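Local atomic coordinates of leucine aminopeptidase 2 (Saccharomyces cerevisiae, PDB entry 2XQ0), a protein that cleaves di- and tripeptides as a zinc-dependent aminopeptidase of the M1 family and shows low epoxide hydrolase activity in vitro. Residues 26-31 with 110-115; 137-142 with 173-178; 324-329 with 408-413; 559-564 with 580-585. All coordinates share one frame; numbering follows the deposited sequence.

How the contacts relate
Four contacts, in series along the chain and none touching another, sample three parts of this M1 enzyme. Contacts 1 and 2 both fall in the N-terminal domain region, one on a large mixed beta-sheet and the other beside a small antiparallel one, with centres 34 Å apart. Contact 3 lies in the peptidase region and is the one that includes a zinc ligand, Glu324, next to bound bestatin; its centre is 35 Å from that of contact 1 and 39 Å from that of contact 2. Contact 4 packs helices of the C-terminal region. Its nearest atoms are about 12 Å from contact 2 and about 17 Å from contact 3, and the side chain of Phe561 lies about 13 Å from the inhibitor.

Contact 1 of 4, residues 26-31 with 110-115; sequences KDFAVL and DNFTLN
Phe28 makes the buried half of this contact, reaching Phe112 across an intervening strand. The two CA positions are too far apart for the backbones to pair; the ring ends close the distance. In Phe28, CG stands beside the backbone N (chi1 -57°), and this carries CE1 to within 3.9 Å of Phe112 CZ. CD1 of Phe28 follows at 4.1 Å from the same Phe112 CZ. Phe28 CE1 arrives at the edge of the Phe112 ring, near its plane, and the two side chains cross at about a right angle. Asp110 O also lies in the plane of the Phe112 ring, at its edge. Leu67 touches both phenylalanines, and Ile81 also packs on Phe112. Farther along, Ala29 and Leu31 form backbone hydrogen bonds with Lys55 and Gln53 of strand 45-56, while Phe112 bonds to Leu54 on the other edge of that strand, which places the two segments as second neighbours in the large mixed beta-sheet of the M1 N-terminal domain. Leu31 touches on the opposite sheet face: its CD1 lies 3.6 Å from Asn111 OD1, with the side chains again nearly perpendicular. One face thus offers a purely apolar aromatic meeting and the other a methyl against an amide oxygen, so cohesion here rests on van der Waals packing, while the backbone bonds run through strand 45-56.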
loop_
_atom_site.group_PDB
_atom_site.type_symbol
_atom_site.label_atom_id
_atom_site.label_comp_id
_atom_site.label_asym_id
_atom_site.label_seq_id
_atom_site.Cartn_x
_atom_site.Cartn_y
_atom_site.Cartn_z
ATOM N N LYS A 26 7.609 25.469 -3.509
ATOM C CA LYS A 26 8.814 25.822 -4.263
ATOM C C LYS A 26 9.484 27.075 -3.683
ATOM O O LYS A 26 10.621 27.396 -4.030
ATOM C CB LYS A 26 8.493 26.075 -5.739
ATOM C CG LYS A 26 7.969 24.888 -6.522
ATOM C CD LYS A 26 9.026 23.810 -6.711
ATOM C CE LYS A 26 8.662 22.880 -7.875
ATOM N NZ LYS A 26 9.626 21.742 -8.021
ATOM N N ASP A 27 8.777 27.793 -2.811
ATOM C CA ASP A 27 9.248 29.093 -2.334
ATOM C C ASP A 27 9.998 29.007 -1.016
ATOM O O ASP A 27 10.512 30.010 -0.525
ATOM C CB ASP A 27 8.074 30.055 -2.154
ATOM C CG ASP A 27 7.441 30.458 -3.470
ATOM O OD1 ASP A 27 8.070 30.246 -4.520
ATOM O OD2 ASP A 27 6.309 30.990 -3.453
ATOM N N PHE A 28 10.034 27.819 -0.428
ATOM C CA PHE A 28 10.636 27.640 0.883
ATOM C C PHE A 28 11.395 26.332 0.958
ATOM O O PHE A 28 11.108 25.394 0.216
ATOM C CB PHE A 28 9.559 27.628 1.973
ATOM C CG PHE A 28 8.702 28.852 1.992
ATOM C CD1 PHE A 28 9.067 29.955 2.743
ATOM C CD2 PHE A 28 7.525 28.902 1.259
ATOM C CE1 PHE A 28 8.277 31.088 2.762
ATOM C CE2 PHE A 28 6.733 30.037 1.267
ATOM C CZ PHE A 28 7.104 31.128 2.027
ATOM N N ALA A 29 12.369 26.277 1.860
ATOM C CA ALA A 29 13.017 25.026 2.205
ATOM C C ALA A 29 12.562 24.657 3.605
ATOM O O ALA A 29 12.564 25.504 4.495
ATOM C CB ALA A 29 14.514 25.185 2.168
ATOM N N VAL A 30 12.159 23.410 3.802
ATOM C CA VAL A 30 11.764 22.959 5.129
ATOM C C VAL A 30 12.940 22.240 5.760
ATOM O O VAL A 30 13.275 21.123 5.385
ATOM C CB VAL A 30 10.524 22.045 5.111
ATOM C CG1 VAL A 30 10.198 21.578 6.526
ATOM C CG2 VAL A 30 9.339 22.769 4.525
ATOM N N LEU A 31 13.564 22.906 6.723
ATOM C CA LEU A 31 14.778 22.407 7.356
ATOM C C LEU A 31 14.498 21.445 8.501
ATOM O O LEU A 31 15.323 20.599 8.806
ATOM C CB LEU A 31 15.605 23.585 7.861
ATOM C CG LEU A 31 15.811 24.633 6.758
ATOM C CD1 LEU A 31 16.613 25.809 7.265
ATOM C CD2 LEU A 31 16.463 23.979 5.538
ATOM N N ASP A 110 15.552 35.500 6.191
ATOM C CA ASP A 110 15.245 34.404 5.277
ATOM C C ASP A 110 14.949 33.126 6.046
ATOM O O ASP A 110 14.044 32.372 5.679
ATOM C CB ASP A 110 16.391 34.171 4.294
ATOM C CG ASP A 110 16.382 35.156 3.142
ATOM O OD1 ASP A 110 15.603 36.138 3.192
ATOM O OD2 ASP A 110 17.156 34.946 2.183
ATOM N N ASN A 111 15.718 32.892 7.109
ATOM C CA ASN A 111 15.483 31.775 8.018
ATOM C C ASN A 111 14.532 32.190 9.132
ATOM O O ASN A 111 14.721 33.240 9.757
ATOM C CB ASN A 111 16.795 31.271 8.627
ATOM C CG ASN A 111 17.622 30.472 7.650
ATOM O OD1 ASN A 111 17.703 29.247 7.745
ATOM N ND2 ASN A 111 18.243 31.160 6.701
ATOM N N PHE A 112 13.511 31.374 9.382
ATOM C CA PHE A 112 12.514 31.727 10.388
ATOM C C PHE A 112 11.801 30.494 10.934
ATOM O O PHE A 112 11.872 29.404 10.353
ATOM C CB PHE A 112 11.523 32.772 9.845
ATOM C CG PHE A 112 10.636 32.267 8.716
ATOM C CD1 PHE A 112 9.346 31.825 8.974
ATOM C CD2 PHE A 112 11.086 32.260 7.403
ATOM C CE1 PHE A 112 8.514 31.382 7.948
ATOM C CE2 PHE A 112 10.262 31.814 6.363
ATOM C CZ PHE A 112 8.970 31.369 6.638
ATOM N N THR A 113 11.142 30.669 12.073
ATOM C CA THR A 113 10.401 29.595 12.703
ATOM C C THR A 113 8.914 29.884 12.599
ATOM O O THR A 113 8.469 31.019 12.850
ATOM C CB THR A 113 10.799 29.457 14.173
ATOM O OG1 THR A 113 12.185 29.101 14.253
ATOM C CG2 THR A 113 9.971 28.385 14.860
ATOM N N LEU A 114 8.155 28.858 12.211
ATOM C CA LEU A 114 6.705 28.958 12.047
ATOM C C LEU A 114 5.990 27.979 12.971
ATOM O O LEU A 114 6.200 26.767 12.878
ATOM C CB LEU A 114 6.327 28.669 10.599
ATOM C CG LEU A 114 4.836 28.444 10.352
ATOM C CD1 LEU A 114 4.040 29.683 10.723
ATOM C CD2 LEU A 114 4.585 28.052 8.914
ATOM N N ASN A 115 5.161 28.501 13.874
ATOM C CA ASN A 115 4.383 27.653 14.768
ATOM C C ASN A 115 2.884 27.814 14.525
ATOM O O ASN A 115 2.358 28.928 14.488
ATOM C CB ASN A 115 4.714 27.945 16.236
ATOM C CG ASN A 115 3.964 27.031 17.201
ATOM O OD1 ASN A 115 2.886 27.369 17.687
ATOM N ND2 ASN A 115 4.534 25.875 17.480
#

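Contact 2 of 4, residues 137-142 with 173-178; sequences GGKPYV and SPLPVV
Apolar contact dominates, and Leu175 supplies one side of all of it. Its CB points toward residues 137-142, and its two methyls divide the work. Leu175 CD1 meets the Pro140 ring at CG, 3.8 Å away, and CD at 4.0 Å, the two side chains crossing at about a right angle. Leu175 CD2 goes to the aliphatic part of Lys139, whose CD lies 3.9 Å from it. The lysine can offer that methylene because its CG sits beside the backbone N (chi1 -64°) and the chain runs extended from there. A methyl-to-carbonyl approach completes the set: Leu175 CD1 is 3.4 Å from Pro140 O, so one methyl touches both the ring and the backbone of the proline. Polar links go through a third strand, with Ser211 OG bonded to Pro176 O and Ser173 OG. Val142 and Val178 form backbone bonds with Ser211 and Ala210. Strands 141-144 and 177-179 therefore flank strand 209-211, each antiparallel to it, and the contact joins the two loops leading into them in this small antiparallel sheet.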
loop_
_atom_site.group_PDB
_atom_site.type_symbol
_atom_site.label_atom_id
_atom_site.label_comp_id
_atom_site.label_asym_id
_atom_site.label_seq_id
_atom_site.Cartn_x
_atom_site.Cartn_y
_atom_site.Cartn_z
ATOM N N GLY A 137 -9.064 -6.247 22.558
ATOM C CA GLY A 137 -8.378 -6.169 23.835
ATOM C C GLY A 137 -8.976 -5.259 24.890
ATOM O O GLY A 137 -8.432 -5.158 25.987
ATOM N N GLY A 138 -10.074 -4.579 24.572
ATOM C CA GLY A 138 -10.829 -3.861 25.592
ATOM C C GLY A 138 -10.520 -2.389 25.842
ATOM O O GLY A 138 -11.162 -1.756 26.681
ATOM N N LYS A 139 -9.552 -1.828 25.126
ATOM C CA LYS A 139 -9.232 -0.410 25.293
ATOM C C LYS A 139 -9.364 0.338 23.964
ATOM O O LYS A 139 -9.407 -0.291 22.909
ATOM C CB LYS A 139 -7.833 -0.242 25.891
ATOM C CG LYS A 139 -7.690 -0.813 27.302
ATOM C CD LYS A 139 -6.300 -0.540 27.863
ATOM C CE LYS A 139 -6.015 -1.358 29.114
ATOM N NZ LYS A 139 -4.596 -1.206 29.555
ATOM N N PRO A 140 -9.459 1.680 24.015
ATOM C CA PRO A 140 -9.607 2.466 22.786
ATOM C C PRO A 140 -8.306 2.500 21.992
ATOM O O PRO A 140 -7.254 2.151 22.509
ATOM C CB PRO A 140 -9.942 3.872 23.304
ATOM C CG PRO A 140 -9.298 3.928 24.632
ATOM C CD PRO A 140 -9.439 2.541 25.210
ATOM N N TYR A 141 -8.375 2.968 20.751
ATOM C CA TYR A 141 -7.250 2.843 19.837
ATOM C C TYR A 141 -7.444 3.840 18.725
ATOM O O TYR A 141 -8.577 4.154 18.354
ATOM C CB TYR A 141 -7.240 1.425 19.256
ATOM C CG TYR A 141 -5.985 0.989 18.504
ATOM C CD1 TYR A 141 -5.786 1.340 17.172
ATOM C CD2 TYR A 141 -5.044 0.164 19.110
ATOM C CE1 TYR A 141 -4.677 0.909 16.472
ATOM C CE2 TYR A 141 -3.932 -0.271 18.424
ATOM C CZ TYR A 141 -3.749 0.108 17.104
ATOM O OH TYR A 141 -2.636 -0.321 16.420
ATOM N N VAL A 142 -6.343 4.351 18.193
ATOM C CA VAL A 142 -6.419 5.224 17.040
ATOM C C VAL A 142 -5.180 4.984 16.190
ATOM O O VAL A 142 -4.113 4.665 16.716
ATOM C CB VAL A 142 -6.480 6.688 17.472
ATOM C CG1 VAL A 142 -5.242 7.023 18.315
ATOM C CG2 VAL A 142 -6.619 7.642 16.267
ATOM N N SER A 173 -0.348 10.868 25.474
ATOM C CA SER A 173 -1.493 9.961 25.377
ATOM C C SER A 173 -1.641 9.176 26.672
ATOM O O SER A 173 -0.647 8.882 27.331
ATOM C CB SER A 173 -1.297 8.978 24.217
ATOM O OG SER A 173 -2.431 8.132 24.060
ATOM N N PRO A 174 -2.882 8.823 27.047
ATOM C CA PRO A 174 -3.027 7.956 28.223
ATOM C C PRO A 174 -2.724 6.497 27.912
ATOM O O PRO A 174 -2.821 5.677 28.815
ATOM C CB PRO A 174 -4.500 8.121 28.605
ATOM C CG PRO A 174 -5.176 8.503 27.330
ATOM C CD PRO A 174 -4.181 9.314 26.549
ATOM N N LEU A 175 -2.382 6.186 26.658
ATOM C CA LEU A 175 -2.015 4.827 26.236
ATOM C C LEU A 175 -0.733 4.873 25.394
ATOM O O LEU A 175 -0.399 5.920 24.847
ATOM C CB LEU A 175 -3.147 4.203 25.411
ATOM C CG LEU A 175 -4.475 3.909 26.123
ATOM C CD1 LEU A 175 -5.587 3.586 25.137
ATOM C CD2 LEU A 175 -4.310 2.765 27.121
ATOM N N PRO A 176 -0.008 3.752 25.308
ATOM C CA PRO A 176 1.201 3.659 24.472
ATOM C C PRO A 176 1.055 4.250 23.046
ATOM O O PRO A 176 -0.007 4.196 22.427
ATOM C CB PRO A 176 1.462 2.151 24.428
ATOM C CG PRO A 176 0.998 1.666 25.814
ATOM C CD PRO A 176 -0.212 2.533 26.127
ATOM N N VAL A 177 2.135 4.838 22.555
ATOM C CA VAL A 177 2.151 5.475 21.244
ATOM C C VAL A 177 3.315 4.910 20.461
ATOM O O VAL A 177 4.416 4.753 21.000
ATOM C CB VAL A 177 2.373 7.014 21.337
ATOM C CG1 VAL A 177 2.579 7.638 19.943
ATOM C CG2 VAL A 177 1.231 7.698 22.065
ATOM N N VAL A 178 3.074 4.596 19.198
ATOM C CA VAL A 178 4.179 4.390 18.275
ATOM C C VAL A 178 4.113 5.443 17.174
ATOM O O VAL A 178 3.045 5.995 16.887
ATOM C CB VAL A 178 4.204 2.986 17.687
ATOM C CG1 VAL A 178 4.288 1.946 18.811
ATOM C CG2 VAL A 178 2.978 2.761 16.815
#

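Contact 3 of 4, residues 324-329 with 408-413; sequences EGWTVY and AEFDPF. With ZN (zinc ion), chain C; BES (2-(3-amino-2-hydroxy-4-phenyl-butyrylamino)-4-methyl-pentanoic acid), chain B.
Tyr329 and Phe410 meet as an offset edge-to-face pair, the edge of Phe410 turned toward the tyrosine face, with centroids 5.9 Å apart and planes at 89°. Long side chains are needed, since the axes of the two short helical segments approach no closer than 14.5 Å. Tyr329 spans the gap with CG opposite the backbone N (chi1 176°), bringing its OH to 3.4 Å from Phe410 CD2, near the plane of that ring and at its edge. The same hydroxyl hydrogen-bonds to Glu401 OE1 and Arg333 NH1. A phenylalanine in place of Tyr329 lacks the hydroxyl and would probably leave Glu401 and Arg333 without their shared partner and the Phe410 edge without its oxygen contact. This helix also carries the third zinc ligand of the gluzincin motif, HExxH followed by a downstream glutamate: Glu324 joins His301 and His305. Its side chain bends at chi2, which puts Glu324 OE1 2.2 Å from the zinc ion. Bestatin completes the site through O2 and O3, each 2.4 Å from the zinc ion. Trp326, one turn before Tyr329, has a first torsion pulled off the staggered position (chi1 -92°). Its CH2 lies 4.2 Å from Phe410 CZ, and its CZ2, 4.1 Å from Phe413 CE2, receives that atom at the indole edge, while Tyr417 stacks on the ring.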
loop_
_atom_site.group_PDB
_atom_site.type_symbol
_atom_site.label_atom_id
_atom_site.label_comp_id
_atom_site.label_asym_id
_atom_site.label_seq_id
_atom_site.Cartn_x
_atom_site.Cartn_y
_atom_site.Cartn_z
ATOM N N GLU A 324 5.955 2.708 -6.372
ATOM C CA GLU A 324 5.379 1.360 -6.324
ATOM C C GLU A 324 5.966 0.369 -7.338
ATOM O O GLU A 324 6.060 -0.816 -7.049
ATOM C CB GLU A 324 3.854 1.408 -6.444
ATOM C CG GLU A 324 3.152 2.137 -5.287
ATOM C CD GLU A 324 3.388 1.490 -3.923
ATOM O OE1 GLU A 324 3.828 0.317 -3.862
ATOM O OE2 GLU A 324 3.119 2.153 -2.900
ATOM N N GLY A 325 6.350 0.842 -8.515
ATOM C CA GLY A 325 6.947 -0.038 -9.523
ATOM C C GLY A 325 8.312 -0.539 -9.094
ATOM O O GLY A 325 8.621 -1.744 -9.149
ATOM N N TRP A 326 9.146 0.376 -8.634
ATOM C CA TRP A 326 10.417 -0.042 -8.051
ATOM C C TRP A 326 10.216 -1.013 -6.878
ATOM O O TRP A 326 10.867 -2.073 -6.816
ATOM C CB TRP A 326 11.211 1.195 -7.593
ATOM C CG TRP A 326 12.131 1.701 -8.651
ATOM C CD1 TRP A 326 12.030 2.865 -9.354
ATOM C CD2 TRP A 326 13.308 1.047 -9.122
ATOM N NE1 TRP A 326 13.079 2.975 -10.239
ATOM C CE2 TRP A 326 13.878 1.871 -10.113
ATOM C CE3 TRP A 326 13.936 -0.158 -8.802
ATOM C CZ2 TRP A 326 15.041 1.523 -10.793
ATOM C CZ3 TRP A 326 15.100 -0.501 -9.485
ATOM C CH2 TRP A 326 15.637 0.333 -10.454
ATOM N N THR A 327 9.323 -0.659 -5.945
ATOM C CA THR A 327 9.072 -1.514 -4.770
ATOM C C THR A 327 8.690 -2.941 -5.168
ATOM O O THR A 327 9.229 -3.893 -4.625
ATOM C CB THR A 327 8.014 -0.915 -3.831
ATOM O OG1 THR A 327 8.473 0.375 -3.393
ATOM C CG2 THR A 327 7.748 -1.833 -2.609
ATOM N N VAL A 328 7.768 -3.084 -6.115
ATOM C CA VAL A 328 7.320 -4.401 -6.538
ATOM C C VAL A 328 8.509 -5.129 -7.175
ATOM O O VAL A 328 8.706 -6.328 -6.953
ATOM C CB VAL A 328 6.096 -4.322 -7.524
ATOM C CG1 VAL A 328 5.743 -5.718 -8.075
ATOM C CG2 VAL A 328 4.851 -3.726 -6.825
ATOM N N TYR A 329 9.305 -4.391 -7.954
ATOM C CA TYR A 329 10.520 -4.950 -8.562
ATOM C C TYR A 329 11.483 -5.439 -7.481
ATOM O O TYR A 329 11.910 -6.615 -7.465
ATOM C CB TYR A 329 11.206 -3.946 -9.529
ATOM C CG TYR A 329 12.509 -4.507 -10.061
ATOM C CD1 TYR A 329 12.520 -5.408 -11.121
ATOM C CD2 TYR A 329 13.712 -4.193 -9.453
ATOM C CE1 TYR A 329 13.707 -5.961 -11.576
ATOM C CE2 TYR A 329 14.878 -4.740 -9.887
ATOM C CZ TYR A 329 14.873 -5.630 -10.942
ATOM O OH TYR A 329 16.051 -6.177 -11.371
ATOM N N ALA A 408 22.920 -9.091 -12.912
ATOM C CA ALA A 408 24.293 -8.716 -12.610
ATOM C C ALA A 408 24.649 -7.380 -13.236
ATOM O O ALA A 408 25.365 -6.576 -12.633
ATOM C CB ALA A 408 25.252 -9.794 -13.078
ATOM N N GLU A 409 24.145 -7.146 -14.443
ATOM C CA GLU A 409 24.406 -5.901 -15.170
ATOM C C GLU A 409 23.572 -4.727 -14.646
ATOM O O GLU A 409 23.959 -3.557 -14.766
ATOM C CB GLU A 409 24.096 -6.094 -16.658
ATOM C CG GLU A 409 25.024 -7.061 -17.366
ATOM C CD GLU A 409 26.445 -6.531 -17.459
ATOM O OE1 GLU A 409 27.370 -7.238 -17.008
ATOM O OE2 GLU A 409 26.638 -5.406 -17.974
ATOM N N PHE A 410 22.420 -5.044 -14.072
ATOM C CA PHE A 410 21.449 -4.026 -13.686
ATOM C C PHE A 410 21.687 -3.562 -12.252
ATOM O O PHE A 410 21.463 -2.403 -11.913
ATOM C CB PHE A 410 20.039 -4.611 -13.849
ATOM C CG PHE A 410 18.933 -3.592 -13.838
ATOM C CD1 PHE A 410 18.960 -2.491 -14.691
ATOM C CD2 PHE A 410 17.839 -3.753 -12.998
ATOM C CE1 PHE A 410 17.926 -1.566 -14.685
ATOM C CE2 PHE A 410 16.816 -2.827 -12.992
ATOM C CZ PHE A 410 16.862 -1.733 -13.839
ATOM N N ASP A 411 22.150 -4.471 -11.406
ATOM C CA ASP A 411 22.313 -4.153 -9.993
ATOM C C ASP A 411 23.238 -2.958 -9.726
ATOM O O ASP A 411 22.997 -2.189 -8.787
ATOM C CB ASP A 411 22.731 -5.388 -9.190
ATOM C CG ASP A 411 21.572 -6.364 -8.974
ATOM O OD1 ASP A 411 20.508 -6.166 -9.605
ATOM O OD2 ASP A 411 21.719 -7.323 -8.175
ATOM N N PRO A 412 24.288 -2.785 -10.545
ATOM C CA PRO A 412 25.118 -1.582 -10.381
ATOM C C PRO A 412 24.323 -0.300 -10.619
ATOM O O PRO A 412 24.522 0.688 -9.908
ATOM C CB PRO A 412 26.182 -1.744 -11.464
ATOM C CG PRO A 412 26.310 -3.224 -11.617
ATOM C CD PRO A 412 24.917 -3.758 -11.458
ATOM N N PHE A 413 23.434 -0.312 -11.605
ATOM C CA PHE A 413 22.551 0.835 -11.821
ATOM C C PHE A 413 21.631 1.083 -10.614
ATOM O O PHE A 413 21.458 2.213 -10.166
ATOM C CB PHE A 413 21.695 0.669 -13.073
ATOM C CG PHE A 413 20.621 1.722 -13.200
ATOM C CD1 PHE A 413 20.951 3.028 -13.541
ATOM C CD2 PHE A 413 19.286 1.415 -12.942
ATOM C CE1 PHE A 413 19.965 4.014 -13.637
ATOM C CE2 PHE A 413 18.299 2.387 -13.040
ATOM C CZ PHE A 413 18.647 3.696 -13.399
HETATM ZN ZN ZN C . 3.852 -0.167 -1.676
HETATM N N2 BES B . 1.427 2.459 1.090
HETATM C C1 BES B . 0.992 1.437 0.161
HETATM C C6 BES B . -0.534 1.326 0.176
HETATM C C7 BES B . -1.154 2.617 -0.310
HETATM C C8 BES B . -0.670 3.224 -1.463
HETATM C C12 BES B . -2.194 3.208 0.402
HETATM C C9 BES B . -1.232 4.414 -1.911
HETATM C C11 BES B . -2.755 4.401 -0.046
HETATM C C10 BES B . -2.275 5.004 -1.204
HETATM C C2 BES B . 1.621 0.079 0.497
HETATM O O2 BES B . 3.055 0.074 0.531
HETATM C C3 BES B . 1.146 -0.890 -0.533
HETATM O O3 BES B . 1.561 -0.855 -1.694
HETATM N N1 BES B . 0.245 -1.714 -0.013
HETATM C C4 BES B . -0.466 -2.794 -0.665
HETATM C C13 BES B . 0.343 -4.028 -0.285
HETATM C C14 BES B . 0.754 -4.861 -1.492
HETATM C C15 BES B . 1.956 -5.731 -1.143
HETATM C C16 BES B . 1.040 -3.993 -2.716
HETATM C C5 BES B . -1.815 -2.874 -0.008
HETATM O O1 BES B . -2.777 -3.349 -0.652
HETATM O O4 BES B . -1.926 -2.451 1.170
#

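Contact 4 of 4, residues 559-564 with 580-585; sequences VVFKMF and ADWLGT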
loop_
_atom_site.group_PDB
_atom_site.type_symbol
_atom_site.label_atom_id
_atom_site.label_comp_id
_atom_site.label_asym_id
_atom_site.label_seq_id
_atom_site.Cartn_x
_atom_site.Cartn_y
_atom_site.Cartn_z
ATOM N N VAL A 559 -6.592 -17.516 1.482
ATOM C CA VAL A 559 -7.186 -18.749 0.992
ATOM C C VAL A 559 -8.643 -18.834 1.433
ATOM O O VAL A 559 -9.518 -19.218 0.660
ATOM C CB VAL A 559 -6.466 -19.990 1.531
ATOM C CG1 VAL A 559 -7.285 -21.238 1.196
ATOM C CG2 VAL A 559 -5.034 -20.090 0.965
ATOM N N VAL A 560 -8.892 -18.488 2.689
ATOM C CA VAL A 560 -10.248 -18.481 3.213
ATOM C C VAL A 560 -11.153 -17.618 2.336
ATOM O O VAL A 560 -12.283 -18.004 2.041
ATOM C CB VAL A 560 -10.287 -17.993 4.674
ATOM C CG1 VAL A 560 -11.703 -17.613 5.073
ATOM C CG2 VAL A 560 -9.716 -19.066 5.601
ATOM N N PHE A 561 -10.647 -16.469 1.895
ATOM C CA PHE A 561 -11.441 -15.580 1.055
ATOM C C PHE A 561 -11.796 -16.246 -0.252
ATOM O O PHE A 561 -12.944 -16.200 -0.677
ATOM C CB PHE A 561 -10.718 -14.271 0.755
ATOM C CG PHE A 561 -11.414 -13.437 -0.286
ATOM C CD1 PHE A 561 -12.408 -12.544 0.077
ATOM C CD2 PHE A 561 -11.103 -13.574 -1.629
ATOM C CE1 PHE A 561 -13.068 -11.787 -0.876
ATOM C CE2 PHE A 561 -11.755 -12.822 -2.590
ATOM C CZ PHE A 561 -12.744 -11.922 -2.210
ATOM N N LYS A 562 -10.797 -16.851 -0.898
ATOM C CA LYS A 562 -11.003 -17.572 -2.146
ATOM C C LYS A 562 -11.994 -18.713 -1.966
ATOM O O LYS A 562 -12.863 -18.925 -2.808
ATOM C CB LYS A 562 -9.678 -18.115 -2.665
ATOM C CG LYS A 562 -8.720 -17.034 -3.108
ATOM C CD LYS A 562 -9.299 -16.273 -4.278
ATOM C CE LYS A 562 -8.365 -15.166 -4.709
ATOM N NZ LYS A 562 -8.956 -14.339 -5.776
ATOM N N MET A 563 -11.853 -19.450 -0.867
ATOM C CA MET A 563 -12.796 -20.520 -0.536
ATOM C C MET A 563 -14.211 -19.977 -0.512
ATOM O O MET A 563 -15.117 -20.557 -1.089
ATOM C CB MET A 563 -12.480 -21.142 0.829
ATOM C CG MET A 563 -13.601 -22.040 1.353
ATOM S SD MET A 563 -13.504 -22.415 3.112
ATOM C CE MET A 563 -13.741 -20.797 3.830
ATOM N N PHE A 564 -14.402 -18.854 0.166
ATOM C CA PHE A 564 -15.723 -18.236 0.188
ATOM C C PHE A 564 -16.189 -17.872 -1.221
ATOM O O PHE A 564 -17.338 -18.140 -1.591
ATOM C CB PHE A 564 -15.735 -17.021 1.109
ATOM C CG PHE A 564 -15.976 -17.363 2.546
ATOM C CD1 PHE A 564 -17.142 -18.007 2.928
ATOM C CD2 PHE A 564 -15.055 -17.030 3.518
ATOM C CE1 PHE A 564 -17.376 -18.320 4.253
ATOM C CE2 PHE A 564 -15.292 -17.337 4.852
ATOM C CZ PHE A 564 -16.446 -17.980 5.217
ATOM N N ALA A 580 -20.990 -14.025 5.440
ATOM C CA ALA A 580 -21.566 -12.856 6.104
ATOM C C ALA A 580 -20.854 -12.566 7.419
ATOM O O ALA A 580 -20.441 -11.435 7.673
ATOM C CB ALA A 580 -23.062 -13.056 6.335
ATOM N N ASP A 581 -20.697 -13.598 8.244
ATOM C CA ASP A 581 -20.089 -13.441 9.565
ATOM C C ASP A 581 -18.581 -13.216 9.510
ATOM O O ASP A 581 -18.039 -12.469 10.318
ATOM C CB ASP A 581 -20.381 -14.655 10.445
ATOM C CG ASP A 581 -21.865 -14.879 10.661
ATOM O OD1 ASP A 581 -22.624 -13.887 10.762
ATOM O OD2 ASP A 581 -22.262 -16.059 10.734
ATOM N N TRP A 582 -17.907 -13.884 8.575
ATOM C CA TRP A 582 -16.470 -13.691 8.390
ATOM C C TRP A 582 -16.154 -12.237 8.030
ATOM O O TRP A 582 -15.153 -11.663 8.478
ATOM C CB TRP A 582 -15.953 -14.614 7.292
ATOM C CG TRP A 582 -14.479 -14.506 7.033
ATOM C CD1 TRP A 582 -13.472 -15.061 7.772
ATOM C CD2 TRP A 582 -13.845 -13.820 5.945
ATOM N NE1 TRP A 582 -12.252 -14.758 7.218
ATOM C CE2 TRP A 582 -12.451 -14.002 6.093
ATOM C CE3 TRP A 582 -14.317 -13.071 4.863
ATOM C CZ2 TRP A 582 -11.525 -13.461 5.195
ATOM C CZ3 TRP A 582 -13.395 -12.533 3.974
ATOM C CH2 TRP A 582 -12.017 -12.733 4.143
ATOM N N LEU A 583 -17.019 -11.654 7.207
ATOM C CA LEU A 583 -16.862 -10.285 6.748
ATOM C C LEU A 583 -16.960 -9.318 7.932
ATOM O O LEU A 583 -16.528 -8.163 7.863
ATOM C CB LEU A 583 -17.938 -9.986 5.708
ATOM C CG LEU A 583 -17.520 -9.148 4.506
ATOM C CD1 LEU A 583 -16.853 -7.870 4.974
ATOM C CD2 LEU A 583 -16.598 -9.935 3.633
ATOM N N GLY A 584 -17.528 -9.797 9.031
ATOM C CA GLY A 584 -17.621 -8.995 10.232
ATOM C C GLY A 584 -16.376 -9.141 11.081
ATOM O O GLY A 584 -16.271 -8.546 12.158
ATOM N N THR A 585 -15.429 -9.936 10.590
ATOM C CA THR A 585 -14.204 -10.214 11.336
ATOM C C THR A 585 -12.965 -9.568 10.701
ATOM O O THR A 585 -11.936 -9.429 11.361
ATOM C CB THR A 585 -13.979 -11.745 11.521
ATOM O OG1 THR A 585 -13.457 -12.313 10.317
ATOM C CG2 THR A 585 -15.292 -12.449 11.891
#
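Trp582 O is gripped twice by one residue: Thr585 OG1 donates to it over 2.6 Å, in the carbonyl plane and on a lone pair (C=O...donor 132°), and Thr585 N bonds to it at 2.7 Å. These bonds close the turn through residues 582-585. Helix 576-582, which carries Trp582, follows helix 557-569 in the all-helical C-terminal domain, and the Trp582 side chain bridges the two. A chi1 of -179° sets the indole beside the carbonyl carbon and extends it to helix 557-569. Over one face lie Val560 CG1, a CH-pi contact 4.0 Å from the five-membered ring centroid and 27° off its normal, and Phe564 CE2, 3.7 Å from Trp582 CG. The far end of the indole touches Phe561, whose CB is 3.9 Å from Trp582 CH2. Cutting Trp582 back to an alanine would probably leave Val560, Phe561 and Phe564 without their shared indole partner and open a gap between the helices. Phe564 is covered on one face by its neighbour, with Met563 CE 3.9 Å above the ring plane and over its centre.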